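Local coordinates for protein-glutamine gamma-glutamyltransferase (Pagrus major, PDB 1G0D) that probably catalyses calcium-dependent cross-linking of proteins by joining peptide-bound glutamine to lysine or other primary amines, at residues Ala245-Gln257 and Val267-Thr281. Residues are numbered along the deposited sequence; the frame is centred on the assembly and turned at random.
Sequences APYRWTGSVPILQ and VKYGQCWVFAAVACT
Pro246 pushes its ring into a hollow made by Gly270 and the extended side chain of Gln271. Its CG lies 3.6 Å from Gln271 CD, and the two side chains cross at about a right angle. The amide of Gln271 is held at both ends: NE2 bonds Arg235 O and Tyr240 OH, and OE1 takes a bond from a water. Trp249 is the next bump. Its CG is anti to the carbonyl carbon (chi1 -42°), and the indole leans on the 267-281 segment. There NE1 donates a nearly straight bond (173°) to Tyr269 O at 3.2 Å, in the ring plane. The six-membered end of the indole rests on Val267 CG1, its CD1 on Val274 CG1, and Ile255 CG1 of its own segment sits over the ring centre. A leucine here would probably leave Tyr269 O without this donor and open a gap between Val267 and Val274. Ile255 CD1 fits between Val274 CG1 and Val278 CG2, 3.7 Å from each. Leu256 CD1 meets Thr281 CG2 tip to tip. Ser252 OG can give its one proton weakly to Thr281 OG1 or to Ala277 O; Trp175 NE1 also bonds this OG, and Tyr177 O bonds Thr281 OG1. One water accepts from Trp273 NE1 and donates to Trp249 O. The ring of Trp273 meets Tyr515, important for catalysis, edge to face. Gln271 is the N-cap of helix 272-286, and catalytic Cys272 follows it. The axes of 253-257 and 272-281 cross at -80° in the papain-like core of transglutaminases, where the nucleophilic cysteine starts the central helix and His332 and Asp355 complete the catalytic triad.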
loop_
_atom_site.group_PDB
_atom_site.type_symbol
_atom_site.label_atom_id
_atom_site.label_comp_id
_atom_site.label_asym_id
_atom_site.label_seq_id
_atom_site.Cartn_x
_atom_site.Cartn_y
_atom_site.Cartn_z
ATOM N N ALA A 245 -13.123 -4.552 10.237
ATOM C CA ALA A 245 -13.178 -4.939 8.846
ATOM C C ALA A 245 -12.153 -4.107 8.083
ATOM O O ALA A 245 -11.988 -2.906 8.347
ATOM C CB ALA A 245 -14.554 -4.685 8.299
ATOM N N PRO A 246 -11.444 -4.733 7.126
ATOM C CA PRO A 246 -10.434 -4.044 6.319
ATOM C C PRO A 246 -10.876 -2.732 5.673
ATOM O O PRO A 246 -10.108 -1.779 5.608
ATOM C CB PRO A 246 -10.051 -5.088 5.279
ATOM C CG PRO A 246 -10.245 -6.360 5.974
ATOM C CD PRO A 246 -11.511 -6.162 6.774
ATOM N N TYR A 247 -12.110 -2.675 5.199
ATOM C CA TYR A 247 -12.596 -1.475 4.526
ATOM C C TYR A 247 -12.825 -0.278 5.469
ATOM O O TYR A 247 -13.179 0.823 5.026
ATOM C CB TYR A 247 -13.877 -1.817 3.758
ATOM C CG TYR A 247 -15.060 -1.920 4.661
ATOM C CD1 TYR A 247 -15.412 -3.136 5.235
ATOM C CD2 TYR A 247 -15.789 -0.785 5.016
ATOM C CE1 TYR A 247 -16.459 -3.226 6.155
ATOM C CE2 TYR A 247 -16.834 -0.857 5.933
ATOM C CZ TYR A 247 -17.166 -2.085 6.506
ATOM O OH TYR A 247 -18.194 -2.162 7.429
ATOM N N ARG A 248 -12.596 -0.499 6.763
ATOM C CA ARG A 248 -12.782 0.529 7.781
ATOM C C ARG A 248 -11.599 1.483 7.940
ATOM O O ARG A 248 -11.776 2.655 8.201
ATOM C CB ARG A 248 -13.019 -0.125 9.160
ATOM C CG ARG A 248 -14.434 -0.624 9.445
ATOM C CD ARG A 248 -15.322 0.468 9.983
ATOM N NE ARG A 248 -15.745 0.234 11.362
ATOM C CZ ARG A 248 -15.962 1.217 12.233
ATOM N NH1 ARG A 248 -16.344 0.926 13.461
ATOM N NH2 ARG A 248 -15.774 2.498 11.882
ATOM N N TRP A 249 -10.388 0.975 7.821
ATOM C CA TRP A 249 -9.237 1.811 8.049
ATOM C C TRP A 249 -9.002 2.938 7.075
ATOM O O TRP A 249 -9.115 2.769 5.864
ATOM C CB TRP A 249 -7.976 0.966 8.115
ATOM C CG TRP A 249 -8.072 -0.337 8.876
ATOM C CD1 TRP A 249 -8.115 -1.574 8.316
ATOM C CD2 TRP A 249 -7.907 -0.548 10.292
ATOM N NE1 TRP A 249 -7.974 -2.537 9.275
ATOM C CE2 TRP A 249 -7.843 -1.949 10.502
ATOM C CE3 TRP A 249 -7.800 0.302 11.402
ATOM C CZ2 TRP A 249 -7.672 -2.534 11.781
ATOM C CZ3 TRP A 249 -7.624 -0.279 12.680
ATOM C CH2 TRP A 249 -7.561 -1.689 12.850
ATOM N N THR A 250 -8.645 4.098 7.623
ATOM C CA THR A 250 -8.335 5.270 6.804
ATOM C C THR A 250 -6.851 5.625 6.917
ATOM O O THR A 250 -6.404 6.623 6.361
ATOM C CB THR A 250 -9.159 6.477 7.232
ATOM O OG1 THR A 250 -9.331 6.484 8.659
ATOM C CG2 THR A 250 -10.504 6.403 6.569
ATOM N N GLY A 251 -6.092 4.782 7.629
ATOM C CA GLY A 251 -4.671 5.011 7.822
ATOM C C GLY A 251 -3.873 3.885 8.465
ATOM O O GLY A 251 -4.432 2.984 9.076
ATOM N N SER A 252 -2.547 3.975 8.383
ATOM C CA SER A 252 -1.682 2.929 8.918
ATOM C C SER A 252 -1.274 3.014 10.365
ATOM O O SER A 252 -0.974 1.997 10.968
ATOM C CB SER A 252 -0.420 2.826 8.069
ATOM O OG SER A 252 -0.752 2.868 6.681
ATOM N N VAL A 253 -1.257 4.204 10.941
ATOM C CA VAL A 253 -0.836 4.345 12.339
ATOM C C VAL A 253 -1.677 3.568 13.392
ATOM O O VAL A 253 -1.134 3.063 14.372
ATOM C CB VAL A 253 -0.791 5.841 12.735
ATOM C CG1 VAL A 253 -0.399 5.972 14.185
ATOM C CG2 VAL A 253 0.181 6.585 11.856
ATOM N N PRO A 254 -3.010 3.513 13.242
ATOM C CA PRO A 254 -3.795 2.768 14.243
ATOM C C PRO A 254 -3.533 1.269 14.258
ATOM O O PRO A 254 -3.616 0.621 15.291
ATOM C CB PRO A 254 -5.240 3.112 13.893
ATOM C CG PRO A 254 -5.154 4.370 13.082
ATOM C CD PRO A 254 -3.896 4.176 12.272
ATOM N N ILE A 255 -3.211 0.717 13.099
ATOM C CA ILE A 255 -2.890 -0.698 12.985
ATOM C C ILE A 255 -1.541 -0.952 13.674
ATOM O O ILE A 255 -1.391 -1.911 14.430
ATOM C CB ILE A 255 -2.748 -1.099 11.518
ATOM C CG1 ILE A 255 -4.105 -1.065 10.841
ATOM C CG2 ILE A 255 -2.091 -2.419 11.417
ATOM C CD1 ILE A 255 -4.003 -0.977 9.350
ATOM N N LEU A 256 -0.555 -0.092 13.390
ATOM C CA LEU A 256 0.776 -0.225 13.987
ATOM C C LEU A 256 0.764 -0.003 15.506
ATOM O O LEU A 256 1.370 -0.770 16.250
ATOM C CB LEU A 256 1.772 0.733 13.317
ATOM C CG LEU A 256 2.080 0.526 11.819
ATOM C CD1 LEU A 256 2.973 1.657 11.287
ATOM C CD2 LEU A 256 2.789 -0.794 11.615
ATOM N N GLN A 257 0.067 1.017 15.991
ATOM C CA GLN A 257 0.064 1.217 17.432
ATOM C C GLN A 257 -0.616 0.023 18.115
ATOM O O GLN A 257 -0.178 -0.422 19.178
ATOM C CB GLN A 257 -0.626 2.538 17.817
ATOM C CG GLN A 257 -0.018 3.824 17.220
ATOM C CD GLN A 257 1.351 4.260 17.834
ATOM O OE1 GLN A 257 1.966 3.531 18.623
ATOM N NE2 GLN A 257 1.823 5.461 17.461
ATOM N N VAL A 267 -2.960 -7.839 13.732
ATOM C CA VAL A 267 -4.175 -7.052 13.874
ATOM C C VAL A 267 -5.262 -7.586 12.981
ATOM O O VAL A 267 -4.990 -7.907 11.829
ATOM C CB VAL A 267 -3.879 -5.605 13.506
ATOM C CG1 VAL A 267 -5.128 -4.761 13.591
ATOM C CG2 VAL A 267 -2.779 -5.072 14.414
ATOM N N LYS A 268 -6.480 -7.711 13.508
ATOM C CA LYS A 268 -7.608 -8.187 12.701
ATOM C C LYS A 268 -8.470 -7.033 12.177
ATOM O O LYS A 268 -9.053 -6.306 12.975
ATOM C CB LYS A 268 -8.495 -9.088 13.541
ATOM C CG LYS A 268 -7.837 -10.362 14.026
ATOM C CD LYS A 268 -8.893 -11.346 14.503
ATOM C CE LYS A 268 -8.334 -12.333 15.465
ATOM N NZ LYS A 268 -7.570 -11.595 16.495
ATOM N N TYR A 269 -8.609 -6.865 10.862
ATOM C CA TYR A 269 -8.042 -7.741 9.824
ATOM C C TYR A 269 -7.540 -6.845 8.696
ATOM O O TYR A 269 -7.690 -5.648 8.734
ATOM C CB TYR A 269 -9.138 -8.658 9.227
ATOM C CG TYR A 269 -9.858 -9.600 10.203
ATOM C CD1 TYR A 269 -9.303 -10.834 10.600
ATOM C CD2 TYR A 269 -11.102 -9.260 10.706
ATOM C CE1 TYR A 269 -10.003 -11.692 11.488
ATOM C CE2 TYR A 269 -11.798 -10.097 11.580
ATOM C CZ TYR A 269 -11.265 -11.306 11.981
ATOM O OH TYR A 269 -12.008 -12.070 12.894
ATOM N N GLY A 270 -6.982 -7.432 7.662
ATOM C CA GLY A 270 -6.550 -6.612 6.560
ATOM C C GLY A 270 -6.818 -7.305 5.233
ATOM O O GLY A 270 -7.108 -8.508 5.177
ATOM N N GLN A 271 -6.762 -6.519 4.162
ATOM C CA GLN A 271 -6.913 -7.024 2.799
ATOM C C GLN A 271 -5.776 -6.397 1.963
ATOM O O GLN A 271 -5.112 -5.483 2.448
ATOM C CB GLN A 271 -8.301 -6.694 2.263
ATOM C CG GLN A 271 -9.223 -7.868 2.485
ATOM C CD GLN A 271 -10.697 -7.507 2.559
ATOM O OE1 GLN A 271 -11.153 -6.460 2.052
ATOM N NE2 GLN A 271 -11.462 -8.390 3.193
ATOM N N CYS A 272 -5.554 -6.856 0.728
ATOM C CA CYS A 272 -4.428 -6.359 -0.058
ATOM C C CYS A 272 -4.057 -4.880 -0.030
ATOM O O CYS A 272 -2.891 -4.584 0.226
ATOM C CB CYS A 272 -4.476 -6.880 -1.494
ATOM S SG CYS A 272 -5.568 -6.067 -2.569
ATOM N N TRP A 273 -4.976 -3.947 -0.245
ATOM C CA TRP A 273 -4.578 -2.522 -0.192
ATOM C C TRP A 273 -4.210 -2.012 1.231
ATOM O O TRP A 273 -3.489 -1.020 1.360
ATOM C CB TRP A 273 -5.649 -1.605 -0.821
ATOM C CG TRP A 273 -6.778 -1.426 0.073
ATOM C CD1 TRP A 273 -6.921 -0.471 1.036
ATOM C CD2 TRP A 273 -7.882 -2.318 0.220
ATOM N NE1 TRP A 273 -8.038 -0.721 1.784
ATOM C CE2 TRP A 273 -8.651 -1.855 1.304
ATOM C CE3 TRP A 273 -8.297 -3.472 -0.457
ATOM C CZ2 TRP A 273 -9.814 -2.507 1.728
ATOM C CZ3 TRP A 273 -9.438 -4.113 -0.041
ATOM C CH2 TRP A 273 -10.185 -3.631 1.041
ATOM N N VAL A 274 -4.699 -2.659 2.293
ATOM C CA VAL A 274 -4.336 -2.264 3.665
ATOM C C VAL A 274 -2.899 -2.728 4.033
ATOM O O VAL A 274 -2.224 -2.093 4.858
ATOM C CB VAL A 274 -5.292 -2.880 4.700
ATOM C CG1 VAL A 274 -4.885 -2.454 6.066
ATOM C CG2 VAL A 274 -6.660 -2.424 4.469
ATOM N N PHE A 275 -2.449 -3.833 3.420
ATOM C CA PHE A 275 -1.106 -4.406 3.618
ATOM C C PHE A 275 -0.133 -3.486 2.895
ATOM O O PHE A 275 0.937 -3.194 3.390
ATOM C CB PHE A 275 -0.931 -5.768 2.920
ATOM C CG PHE A 275 -1.765 -6.871 3.466
ATOM C CD1 PHE A 275 -2.272 -6.814 4.759
ATOM C CD2 PHE A 275 -2.143 -7.928 2.625
ATOM C CE1 PHE A 275 -3.161 -7.776 5.205
ATOM C CE2 PHE A 275 -3.039 -8.911 3.049
ATOM C CZ PHE A 275 -3.553 -8.835 4.340
ATOM N N ALA A 276 -0.493 -3.084 1.678
ATOM C CA ALA A 276 0.360 -2.220 0.881
ATOM C C ALA A 276 0.537 -0.858 1.565
ATOM O O ALA A 276 1.677 -0.402 1.730
ATOM C CB ALA A 276 -0.224 -2.062 -0.494
ATOM N N ALA A 277 -0.566 -0.221 1.974
ATOM C CA ALA A 277 -0.516 1.065 2.668
ATOM C C ALA A 277 0.325 0.958 3.915
ATOM O O ALA A 277 1.142 1.810 4.138
ATOM C CB ALA A 277 -1.848 1.484 3.057
ATOM N N VAL A 278 0.138 -0.073 4.739
ATOM C CA VAL A 278 0.958 -0.224 5.956
ATOM C C VAL A 278 2.430 -0.461 5.560
ATOM O O VAL A 278 3.344 -0.042 6.258
ATOM C CB VAL A 278 0.438 -1.405 6.828
ATOM C CG1 VAL A 278 1.390 -1.744 7.940
ATOM C CG2 VAL A 278 -0.881 -1.063 7.399
ATOM N N ALA A 279 2.682 -1.126 4.436
ATOM C CA ALA A 279 4.073 -1.367 3.987
ATOM C C ALA A 279 4.654 -0.027 3.607
ATOM O O ALA A 279 5.802 0.267 3.923
ATOM C CB ALA A 279 4.135 -2.321 2.740
ATOM N N CYS A 280 3.852 0.778 2.913
ATOM C CA CYS A 280 4.282 2.093 2.504
ATOM C C CYS A 280 4.656 2.957 3.679
ATOM O O CYS A 280 5.670 3.609 3.626
ATOM C CB CYS A 280 3.186 2.798 1.746
ATOM S SG CYS A 280 3.714 4.281 0.911
ATOM N N THR A 281 3.847 2.972 4.731
ATOM C CA THR A 281 4.112 3.805 5.919
ATOM C C THR A 281 5.444 3.491 6.563
ATOM O O THR A 281 6.177 4.377 6.980
ATOM C CB THR A 281 3.051 3.596 7.010
ATOM O OG1 THR A 281 1.937 4.462 6.782
ATOM C CG2 THR A 281 3.600 3.940 8.346
HETATM O O HOH W 1 -9.336 0.201 4.199
HETATM O O HOH W 2 -13.176 -5.421 3.706
#